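Local coordinates for protein endoglucanase (PDB 2C4X) that probably takes part in cellulose breakdown, this piece being its C-terminal PKD and CBM44 domains, the latter a module that binds beta-glucan chains and xyloglucan, at residues E129-W140 and F243-D251; L152-G163 and E221-G232. The protein carries 1 engineered substitution. All coordinates share one frame; numbering follows the deposited sequence.

Contact 1 (E129-W140 and F243-D251). With CA (calcium ion), chain C.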
loop_
_atom_site.group_PDB
_atom_site.type_symbol
_atom_site.label_atom_id
_atom_site.label_comp_id
_atom_site.label_asym_id
_atom_site.label_seq_id
_atom_site.Cartn_x
_atom_site.Cartn_y
_atom_site.Cartn_z
ATOM N N GLU A 129 -5.306 18.408 6.451
ATOM C CA GLU A 129 -4.120 18.670 7.277
ATOM C C GLU A 129 -3.012 17.644 7.059
ATOM O O GLU A 129 -1.836 18.007 6.941
ATOM C CB GLU A 129 -4.490 18.763 8.763
ATOM C CG GLU A 129 -5.237 20.048 9.126
ATOM C CD GLU A 129 -5.807 20.054 10.543
ATOM O OE1 GLU A 129 -5.571 19.097 11.316
ATOM O OE2 GLU A 129 -6.498 21.042 10.883
ATOM N N LYS A 130 -3.401 16.368 7.015
ATOM C CA LYS A 130 -2.506 15.271 6.675
ATOM C C LYS A 130 -3.253 14.265 5.809
ATOM O O LYS A 130 -4.422 13.962 6.058
ATOM C CB LYS A 130 -1.999 14.556 7.934
ATOM C CG LYS A 130 -1.065 15.365 8.815
ATOM C CD LYS A 130 -0.465 14.510 9.928
ATOM C CE LYS A 130 0.080 15.387 11.061
ATOM N NZ LYS A 130 1.195 16.282 10.625
ATOM N N ALA A 131 -2.571 13.747 4.793
ATOM C CA ALA A 131 -3.097 12.655 3.982
ATOM C C ALA A 131 -1.949 11.749 3.591
ATOM O O ALA A 131 -0.797 12.200 3.515
ATOM C CB ALA A 131 -3.799 13.191 2.749
ATOM N N PHE A 132 -2.250 10.471 3.366
ATOM C CA PHE A 132 -1.236 9.530 2.904
ATOM C C PHE A 132 -1.117 9.592 1.381
ATOM O O PHE A 132 -0.014 9.547 0.833
ATOM C CB PHE A 132 -1.524 8.092 3.378
ATOM C CG PHE A 132 -0.515 7.095 2.890
ATOM C CD1 PHE A 132 0.739 7.007 3.494
ATOM C CD2 PHE A 132 -0.798 6.275 1.801
ATOM C CE1 PHE A 132 1.695 6.103 3.026
ATOM C CE2 PHE A 132 0.150 5.373 1.319
ATOM C CZ PHE A 132 1.399 5.280 1.938
ATOM N N LYS A 133 -2.263 9.678 0.711
ATOM C CA LYS A 133 -2.328 9.849 -0.735
ATOM C C LYS A 133 -3.429 10.835 -1.066
ATOM O O LYS A 133 -4.468 10.847 -0.408
ATOM C CB LYS A 133 -2.625 8.526 -1.436
ATOM C CG LYS A 133 -1.407 7.747 -1.865
ATOM C CD LYS A 133 -1.775 6.703 -2.919
ATOM C CE LYS A 133 -2.672 5.608 -2.351
ATOM N NZ LYS A 133 -2.867 4.507 -3.352
ATOM N N GLY A 134 -3.205 11.649 -2.091
ATOM C CA GLY A 134 -4.179 12.649 -2.488
ATOM C C GLY A 134 -4.132 13.816 -1.528
ATOM O O GLY A 134 -3.134 14.020 -0.825
ATOM N N GLU A 135 -5.218 14.575 -1.481
ATOM C CA GLU A 135 -5.243 15.777 -0.668
ATOM C C GLU A 135 -5.949 15.585 0.677
ATOM O O GLU A 135 -5.797 16.408 1.576
ATOM C CB GLU A 135 -5.857 16.934 -1.457
ATOM C CG GLU A 135 -5.011 17.381 -2.661
ATOM C CD GLU A 135 -5.800 18.205 -3.661
ATOM O OE1 GLU A 135 -7.032 18.010 -3.755
ATOM O OE2 GLU A 135 -5.192 19.047 -4.361
ATOM N N ARG A 136 -6.680 14.481 0.828
ATOM C CA ARG A 136 -7.562 14.314 1.986
ATOM C C ARG A 136 -7.445 12.960 2.683
ATOM O O ARG A 136 -6.963 11.994 2.104
ATOM C CB ARG A 136 -9.016 14.556 1.580
ATOM C CG ARG A 136 -9.306 15.975 1.132
ATOM C CD ARG A 136 -10.755 16.148 0.743
ATOM N NE ARG A 136 -11.064 17.563 0.578
ATOM C CZ ARG A 136 -11.492 18.364 1.549
ATOM N NH1 ARG A 136 -11.685 17.899 2.783
ATOM N NH2 ARG A 136 -11.732 19.644 1.278
ATOM N N GLY A 137 -7.888 12.919 3.935
ATOM C CA GLY A 137 -7.970 11.687 4.715
ATOM C C GLY A 137 -8.888 11.946 5.895
ATOM O O GLY A 137 -9.622 12.934 5.904
ATOM N N LEU A 138 -8.847 11.058 6.886
ATOM C CA LEU A 138 -9.610 11.252 8.122
ATOM C C LEU A 138 -8.718 11.769 9.237
ATOM O O LEU A 138 -7.525 11.438 9.306
ATOM C CB LEU A 138 -10.308 9.959 8.565
ATOM C CG LEU A 138 -11.423 9.405 7.673
ATOM C CD1 LEU A 138 -12.088 8.182 8.311
ATOM C CD2 LEU A 138 -12.463 10.484 7.336
ATOM N N LYS A 139 -9.307 12.596 10.095
ATOM C CA LYS A 139 -8.646 13.101 11.279
ATOM C C LYS A 139 -9.492 12.666 12.465
ATOM O O LYS A 139 -10.643 13.084 12.607
ATOM C CB LYS A 139 -8.523 14.625 11.211
ATOM C CG LYS A 139 -7.889 15.277 12.422
ATOM C CD LYS A 139 -7.920 16.794 12.279
ATOM C CE LYS A 139 -7.526 17.475 13.570
ATOM N NZ LYS A 139 -7.416 18.959 13.418
ATOM N N TRP A 140 -8.912 11.815 13.300
ATOM C CA TRP A 140 -9.638 11.156 14.378
ATOM C C TRP A 140 -9.066 11.610 15.711
ATOM O O TRP A 140 -7.938 11.263 16.063
ATOM C CB TRP A 140 -9.534 9.635 14.198
ATOM C CG TRP A 140 -10.158 8.750 15.274
ATOM C CD1 TRP A 140 -11.259 9.018 16.048
ATOM C CD2 TRP A 140 -9.722 7.430 15.639
ATOM N NE1 TRP A 140 -11.517 7.948 16.888
ATOM C CE2 TRP A 140 -10.589 6.963 16.657
ATOM C CE3 TRP A 140 -8.675 6.598 15.205
ATOM C CZ2 TRP A 140 -10.437 5.695 17.255
ATOM C CZ3 TRP A 140 -8.525 5.333 15.797
ATOM C CH2 TRP A 140 -9.405 4.896 16.809
ATOM N N PHE A 243 -5.534 13.040 21.935
ATOM C CA PHE A 243 -4.595 12.738 20.855
ATOM C C PHE A 243 -5.308 12.613 19.506
ATOM O O PHE A 243 -6.510 12.318 19.446
ATOM C CB PHE A 243 -3.776 11.471 21.170
ATOM C CG PHE A 243 -4.612 10.233 21.410
ATOM C CD1 PHE A 243 -5.124 9.952 22.677
ATOM C CD2 PHE A 243 -4.872 9.343 20.376
ATOM C CE1 PHE A 243 -5.892 8.811 22.905
ATOM C CE2 PHE A 243 -5.640 8.204 20.591
ATOM C CZ PHE A 243 -6.147 7.933 21.864
ATOM N N THR A 244 -4.562 12.831 18.425
ATOM C CA THR A 244 -5.143 12.809 17.089
ATOM C C THR A 244 -4.439 11.825 16.170
ATOM O O THR A 244 -3.225 11.897 15.953
ATOM C CB THR A 244 -5.208 14.232 16.459
ATOM O OG1 THR A 244 -6.090 15.042 17.242
ATOM C CG2 THR A 244 -5.746 14.173 15.034
ATOM N N ILE A 245 -5.231 10.896 15.645
ATOM C CA ILE A 245 -4.759 9.896 14.697
ATOM C C ILE A 245 -5.294 10.252 13.316
ATOM O O ILE A 245 -6.416 10.732 13.188
ATOM C CB ILE A 245 -5.200 8.479 15.145
ATOM C CG1 ILE A 245 -4.330 8.015 16.320
ATOM C CG2 ILE A 245 -5.145 7.475 13.991
ATOM C CD1 ILE A 245 -4.988 6.996 17.204
ATOM N N TYR A 246 -4.469 10.047 12.291
ATOM C CA TYR A 246 -4.898 10.245 10.915
ATOM C C TYR A 246 -4.977 8.902 10.201
ATOM O O TYR A 246 -4.144 8.018 10.423
ATOM C CB TYR A 246 -3.959 11.205 10.180
ATOM C CG TYR A 246 -3.920 12.592 10.781
ATOM C CD1 TYR A 246 -3.091 12.878 11.863
ATOM C CD2 TYR A 246 -4.719 13.614 10.275
ATOM C CE1 TYR A 246 -3.056 14.152 12.428
ATOM C CE2 TYR A 246 -4.689 14.890 10.830
ATOM C CZ TYR A 246 -3.851 15.152 11.905
ATOM O OH TYR A 246 -3.804 16.412 12.460
ATOM N N VAL A 247 -5.997 8.758 9.365
ATOM C CA VAL A 247 -6.279 7.508 8.658
ATOM C C VAL A 247 -6.602 7.830 7.208
ATOM O O VAL A 247 -7.410 8.714 6.930
ATOM C CB VAL A 247 -7.483 6.742 9.275
ATOM C CG1 VAL A 247 -7.733 5.435 8.526
ATOM C CG2 VAL A 247 -7.263 6.478 10.772
ATOM N N ASP A 248 -5.975 7.108 6.285
ATOM C CA ASP A 248 -6.186 7.367 4.862
ATOM C C ASP A 248 -5.817 6.158 4.047
ATOM O O ASP A 248 -5.069 5.297 4.513
ATOM C CB ASP A 248 -5.353 8.571 4.384
ATOM C CG ASP A 248 -5.780 9.076 3.011
ATOM O OD1 ASP A 248 -6.930 8.805 2.597
ATOM O OD2 ASP A 248 -4.971 9.750 2.329
ATOM N N ALA A 249 -6.359 6.109 2.832
ATOM C CA ALA A 249 -5.930 5.172 1.795
ATOM C C ALA A 249 -6.031 3.712 2.237
ATOM O O ALA A 249 -5.101 2.919 2.026
ATOM C CB ALA A 249 -4.515 5.515 1.302
ATOM N N ILE A 250 -7.160 3.369 2.856
ATOM C CA ILE A 250 -7.486 1.966 3.136
ATOM C C ILE A 250 -7.815 1.301 1.803
ATOM O O ILE A 250 -8.659 1.788 1.039
ATOM C CB ILE A 250 -8.654 1.811 4.133
ATOM C CG1 ILE A 250 -8.366 2.600 5.416
ATOM C CG2 ILE A 250 -8.885 0.336 4.456
ATOM C CD1 ILE A 250 -9.575 2.753 6.334
ATOM N N ASP A 251 -7.120 0.207 1.511
ATOM C CA ASP A 251 -7.129 -0.348 0.166
ATOM C C ASP A 251 -7.048 -1.869 0.150
ATOM O O ASP A 251 -6.475 -2.488 1.051
ATOM C CB ASP A 251 -5.962 0.241 -0.638
ATOM C CG ASP A 251 -6.235 0.272 -2.127
ATOM O OD1 ASP A 251 -7.407 0.091 -2.531
ATOM O OD2 ASP A 251 -5.274 0.490 -2.896
HETATM CA CA CA C . -6.609 10.249 0.490
HETATM O O HOH W 1 -3.634 2.437 -2.018
#
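Asp248 reaches from 243-251 into the loop 133-136 and, with both carboxylate oxygens, grips a calcium ion that the loop also holds through Lys133 O and Arg136 O, each 2.4 Å from the metal. The carboxylate does double duty: OD2 accepts from Phe132 N on its anti lone pair at 3.0 Å. It also accepts from Lys133 N, in a bond that is nearly straight (173°). Asp99, Asn104 and Glu106 complete the site. Nearby, a water bridges Lys133 NZ and Asp251 OD2.

Past Gly137 the backbones pair as antiparallel strands of one sheet of the CBM44 beta-sandwich, with Leu138–Val247 and Trp140–Ile245 as hydrogen-bonded pairs; Leu138 N to Val247 O is 2.7 Å. Trp140 and Ile245 run side by side into the interior, CE3 against CG2 at 3.8 Å.

On the Tyr246 side of the sheet, Lys130 crosses that ring at about a right angle and lays CD over one face, 3.8 Å from the centroid, a CH-pi contact. Lys139, its CG anti to the backbone N (chi1 178°) and fully extended, runs alongside the same ring, and its NZ meets Glu129 OE1 at 2.8 Å in a salt bridge.

Contact 2 (L152-G163 and E221-G232); sequences LKLDGGTIVVPG and EDVDPTWPQQMG
A single glutamine amide, that of Gln229, is gripped by three hydrogen bonds to the backbone of the loop beyond strand 152-155. Its OE1 takes two donors: Val160 N arrives in the carbonyl plane on a lone pair and nearly straight (169°), whereas Ile159 N, 2.8 Å away, comes from above that plane. NE2 returns a bond to Val160 O at 2.9 Å, with that oxygen almost in the plane of the Gln229 amide, which together with the OE1 bonds fixes the rotation of the group. The side chain thus ties the loop 158-160 to the start of strand 229-238, while the backbone N of Gln229 bonds to Gly157 O.

Before the loop, Leu154 and Met231 form an antiparallel hydrogen-bonded pair. On one side of this sheet Gln230 NE2 donates to Asp155 OD1 at 2.9 Å, amide and carboxylate planes almost perpendicular (85°), while OE1 bonds to Tyr184 and to a water shared with Lys153 NZ. On the other side Ile159 CD1 packs on Met231 CB at 3.7 Å; residue 231 is a selenomethionine. Farther along, the Pro162 ring fits against Val223 and crosses Pro225 at about a right angle, CD to CB 3.9 Å.

Strand 229-238 lies between 148-155 and 178-187 in its sheet, and Met231 packs across the sandwich on Met166 and Phe168 of strand 165-172.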
loop_
_atom_site.group_PDB
_atom_site.type_symbol
_atom_site.label_atom_id
_atom_site.label_comp_id
_atom_site.label_asym_id
_atom_site.label_seq_id
_atom_site.Cartn_x
_atom_site.Cartn_y
_atom_site.Cartn_z
ATOM N N LEU A 152 -12.788 3.699 15.460
ATOM C CA LEU A 152 -13.197 4.380 14.245
ATOM C C LEU A 152 -13.641 3.255 13.316
ATOM O O LEU A 152 -12.819 2.429 12.913
ATOM C CB LEU A 152 -12.020 5.166 13.640
ATOM C CG LEU A 152 -12.285 5.876 12.311
ATOM C CD1 LEU A 152 -13.431 6.868 12.444
ATOM C CD2 LEU A 152 -11.021 6.550 11.778
ATOM N N LYS A 153 -14.926 3.224 12.967
ATOM C CA LYS A 153 -15.522 2.005 12.423
ATOM C C LYS A 153 -16.507 2.236 11.271
ATOM O O LYS A 153 -17.118 3.301 11.153
ATOM C CB LYS A 153 -16.203 1.208 13.552
ATOM C CG LYS A 153 -17.516 1.839 14.056
ATOM C CD LYS A 153 -18.062 1.116 15.257
ATOM C CE LYS A 153 -19.372 1.742 15.721
ATOM N NZ LYS A 153 -19.869 1.030 16.946
ATOM N N LEU A 154 -16.630 1.217 10.432
ATOM C CA LEU A 154 -17.593 1.180 9.356
ATOM C C LEU A 154 -18.467 -0.061 9.557
ATOM O O LEU A 154 -17.957 -1.188 9.529
ATOM C CB LEU A 154 -16.858 1.060 8.015
ATOM C CG LEU A 154 -17.377 1.591 6.669
ATOM C CD1 LEU A 154 -17.093 0.552 5.589
ATOM C CD2 LEU A 154 -18.843 2.036 6.616
ATOM N N ASP A 155 -19.763 0.140 9.785
ATOM C CA ASP A 155 -20.728 -0.949 9.676
ATOM C C ASP A 155 -21.302 -0.833 8.270
ATOM O O ASP A 155 -21.906 0.159 7.914
ATOM C CB ASP A 155 -21.843 -0.846 10.723
ATOM C CG ASP A 155 -21.353 -1.083 12.137
ATOM O OD1 ASP A 155 -21.032 -2.251 12.498
ATOM O OD2 ASP A 155 -21.314 -0.088 12.901
ATOM N N GLY A 156 -21.182 -1.876 7.484
ATOM C CA GLY A 156 -21.031 -3.182 8.017
ATOM C C GLY A 156 -22.197 -3.929 7.432
ATOM O O GLY A 156 -23.127 -4.318 8.156
ATOM N N GLY A 157 -22.163 -3.995 6.101
ATOM C CA GLY A 157 -22.822 -5.012 5.291
ATOM C C GLY A 157 -21.646 -5.866 4.850
ATOM O O GLY A 157 -20.799 -6.215 5.670
ATOM N N THR A 158 -21.536 -6.184 3.567
ATOM C CA THR A 158 -20.372 -6.971 3.142
ATOM C C THR A 158 -19.283 -6.056 2.564
ATOM O O THR A 158 -19.417 -5.533 1.460
ATOM C CB THR A 158 -20.735 -8.155 2.188
ATOM O OG1 THR A 158 -20.116 -7.979 0.912
ATOM C CG2 THR A 158 -22.250 -8.318 2.032
ATOM N N ILE A 159 -18.218 -5.851 3.332
ATOM C CA ILE A 159 -17.164 -4.917 2.943
ATOM C C ILE A 159 -16.133 -5.605 2.037
ATOM O O ILE A 159 -15.818 -5.103 0.962
ATOM C CB ILE A 159 -16.504 -4.245 4.179
ATOM C CG1 ILE A 159 -17.583 -3.612 5.072
ATOM C CG2 ILE A 159 -15.452 -3.213 3.745
ATOM C CD1 ILE A 159 -17.097 -3.138 6.435
ATOM N N VAL A 160 -15.624 -6.755 2.472
ATOM C CA VAL A 160 -14.649 -7.530 1.692
ATOM C C VAL A 160 -15.047 -9.001 1.601
ATOM O O VAL A 160 -15.726 -9.522 2.487
ATOM C CB VAL A 160 -13.202 -7.402 2.258
ATOM C CG1 VAL A 160 -12.725 -5.967 2.176
ATOM C CG2 VAL A 160 -13.118 -7.888 3.696
ATOM N N VAL A 161 -14.645 -9.667 0.521
ATOM C CA VAL A 161 -14.836 -11.109 0.431
ATOM C C VAL A 161 -13.784 -11.805 1.305
ATOM O O VAL A 161 -12.671 -11.294 1.451
ATOM C CB VAL A 161 -14.818 -11.650 -1.042
ATOM C CG1 VAL A 161 -15.889 -10.953 -1.889
ATOM C CG2 VAL A 161 -13.440 -11.519 -1.678
ATOM N N PRO A 162 -14.143 -12.952 1.914
ATOM C CA PRO A 162 -13.170 -13.740 2.676
ATOM C C PRO A 162 -11.892 -14.036 1.883
ATOM O O PRO A 162 -11.954 -14.358 0.692
ATOM C CB PRO A 162 -13.933 -15.031 2.971
ATOM C CG PRO A 162 -15.359 -14.611 3.005
ATOM C CD PRO A 162 -15.485 -13.566 1.942
ATOM N N GLY A 163 -10.745 -13.912 2.546
ATOM C CA GLY A 163 -9.445 -14.123 1.906
ATOM C C GLY A 163 -8.725 -12.832 1.543
ATOM O O GLY A 163 -7.549 -12.861 1.183
ATOM N N GLU A 221 -10.138 -16.925 4.853
ATOM C CA GLU A 221 -10.928 -17.539 3.784
ATOM C C GLU A 221 -12.176 -18.320 4.229
ATOM O O GLU A 221 -13.116 -18.482 3.446
ATOM C CB GLU A 221 -10.030 -18.443 2.940
ATOM C CG GLU A 221 -10.193 -18.197 1.462
ATOM C CD GLU A 221 -8.864 -18.158 0.733
ATOM O OE1 GLU A 221 -8.287 -19.247 0.497
ATOM O OE2 GLU A 221 -8.406 -17.040 0.387
ATOM N N ASP A 222 -12.180 -18.805 5.468
ATOM C CA ASP A 222 -13.279 -19.650 5.960
ATOM C C ASP A 222 -14.471 -18.896 6.575
ATOM O O ASP A 222 -15.426 -19.519 7.036
ATOM C CB ASP A 222 -12.757 -20.737 6.920
ATOM C CG ASP A 222 -12.130 -20.163 8.190
ATOM O OD1 ASP A 222 -12.002 -18.925 8.318
ATOM O OD2 ASP A 222 -11.763 -20.966 9.076
ATOM N N VAL A 223 -14.409 -17.569 6.569
ATOM C CA VAL A 223 -15.506 -16.721 7.040
ATOM C C VAL A 223 -16.717 -16.842 6.113
ATOM O O VAL A 223 -16.568 -16.853 4.893
ATOM C CB VAL A 223 -15.053 -15.235 7.115
ATOM C CG1 VAL A 223 -16.230 -14.299 7.394
ATOM C CG2 VAL A 223 -13.969 -15.060 8.169
ATOM N N ASP A 224 -17.914 -16.932 6.686
ATOM C CA ASP A 224 -19.144 -16.911 5.894
ATOM C C ASP A 224 -19.244 -15.584 5.119
ATOM O O ASP A 224 -19.281 -14.509 5.729
ATOM C CB ASP A 224 -20.364 -17.127 6.799
ATOM C CG ASP A 224 -21.654 -17.397 6.018
ATOM O OD1 ASP A 224 -21.818 -16.892 4.891
ATOM O OD2 ASP A 224 -22.531 -18.100 6.553
ATOM N N PRO A 225 -19.281 -15.654 3.769
ATOM C CA PRO A 225 -19.309 -14.421 2.962
ATOM C C PRO A 225 -20.602 -13.595 3.098
ATOM O O PRO A 225 -20.623 -12.430 2.710
ATOM C CB PRO A 225 -19.142 -14.930 1.524
ATOM C CG PRO A 225 -19.610 -16.351 1.553
ATOM C CD PRO A 225 -19.302 -16.871 2.929
ATOM N N THR A 226 -21.653 -14.190 3.657
ATOM C CA THR A 226 -22.943 -13.513 3.797
ATOM C C THR A 226 -23.080 -12.705 5.098
ATOM O O THR A 226 -24.009 -11.904 5.237
ATOM C CB THR A 226 -24.123 -14.504 3.659
ATOM O OG1 THR A 226 -24.047 -15.497 4.691
ATOM C CG2 THR A 226 -24.081 -15.202 2.298
ATOM N N TRP A 227 -22.150 -12.906 6.038
ATOM C CA TRP A 227 -22.208 -12.239 7.341
ATOM C C TRP A 227 -21.872 -10.771 7.190
ATOM O O TRP A 227 -20.866 -10.440 6.549
ATOM C CB TRP A 227 -21.221 -12.881 8.322
ATOM C CG TRP A 227 -21.662 -14.203 8.895
ATOM C CD1 TRP A 227 -22.628 -15.040 8.404
ATOM C CD2 TRP A 227 -21.127 -14.846 10.057
ATOM N NE1 TRP A 227 -22.735 -16.157 9.200
ATOM C CE2 TRP A 227 -21.822 -16.065 10.219
ATOM C CE3 TRP A 227 -20.132 -14.502 10.989
ATOM C CZ2 TRP A 227 -21.551 -16.950 11.276
ATOM C CZ3 TRP A 227 -19.870 -15.373 12.040
ATOM C CH2 TRP A 227 -20.578 -16.581 12.176
ATOM N N PRO A 228 -22.708 -9.881 7.769
ATOM C CA PRO A 228 -22.336 -8.471 7.801
ATOM C C PRO A 228 -21.006 -8.293 8.542
ATOM O O PRO A 228 -20.644 -9.135 9.379
ATOM C CB PRO A 228 -23.500 -7.803 8.544
ATOM C CG PRO A 228 -24.209 -8.901 9.253
ATOM C CD PRO A 228 -24.018 -10.121 8.406
ATOM N N GLN A 229 -20.275 -7.232 8.203
ATOM C CA GLN A 229 -18.929 -7.011 8.732
ATOM C C GLN A 229 -18.768 -5.608 9.287
ATOM O O GLN A 229 -19.252 -4.633 8.691
ATOM C CB GLN A 229 -17.890 -7.213 7.625
ATOM C CG GLN A 229 -17.946 -8.558 6.933
ATOM C CD GLN A 229 -17.149 -8.591 5.635
ATOM O OE1 GLN A 229 -16.767 -7.549 5.094
ATOM N NE2 GLN A 229 -16.911 -9.788 5.121
ATOM N N GLN A 230 -18.099 -5.499 10.431
ATOM C CA GLN A 230 -17.621 -4.205 10.901
ATOM C C GLN A 230 -16.116 -4.144 10.691
ATOM O O GLN A 230 -15.388 -5.018 11.162
ATOM C CB GLN A 230 -17.968 -3.989 12.373
ATOM C CG GLN A 230 -17.569 -2.617 12.899
ATOM C CD GLN A 230 -17.926 -2.440 14.354
ATOM O OE1 GLN A 230 -17.053 -2.193 15.188
ATOM N NE2 GLN A 230 -19.215 -2.573 14.674
HETATM N N MSE A 231 -15.655 -3.127 9.964
HETATM C CA MSE A 231 -14.227 -2.879 9.795
HETATM C C MSE A 231 -13.857 -1.586 10.520
HETATM O O MSE A 231 -14.621 -0.624 10.516
HETATM C CB MSE A 231 -13.891 -2.778 8.307
HETATM C CG MSE A 231 -12.417 -2.572 7.962
HETATM SE SE MSE A 231 -12.147 -2.345 5.997
HETATM C CE MSE A 231 -12.737 -0.529 5.828
ATOM N N GLY A 232 -12.695 -1.549 11.151
ATOM C CA GLY A 232 -12.267 -0.296 11.755
ATOM C C GLY A 232 -10.878 -0.307 12.344
ATOM O O GLY A 232 -10.073 -1.189 12.065
HETATM O O HOH W 2 -18.579 -1.341 17.462
#

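Contact 1 and contact 2 belong to the two facing sheets of the same beta-sandwich, their centres 22 Å apart. The chain passes from one sheet to the other twice: strand 137-145 is followed by 148-155, and 229-238 by 241-251. In chain order contact 2 is nested inside the loop that contact 1 closes. They touch in the core between the sheets, where Leu152 CD2 meets Val247 CG2 at 3.9 Å and Leu138 CD1 at 4.0 Å, and Ile250 CG2 lies 4.2 Å from Met231 CE. The calcium ion belongs to contact 1; the side chain of Leu152 is about 13 Å from the calcium ion, and contact 2 has no direct part in binding it.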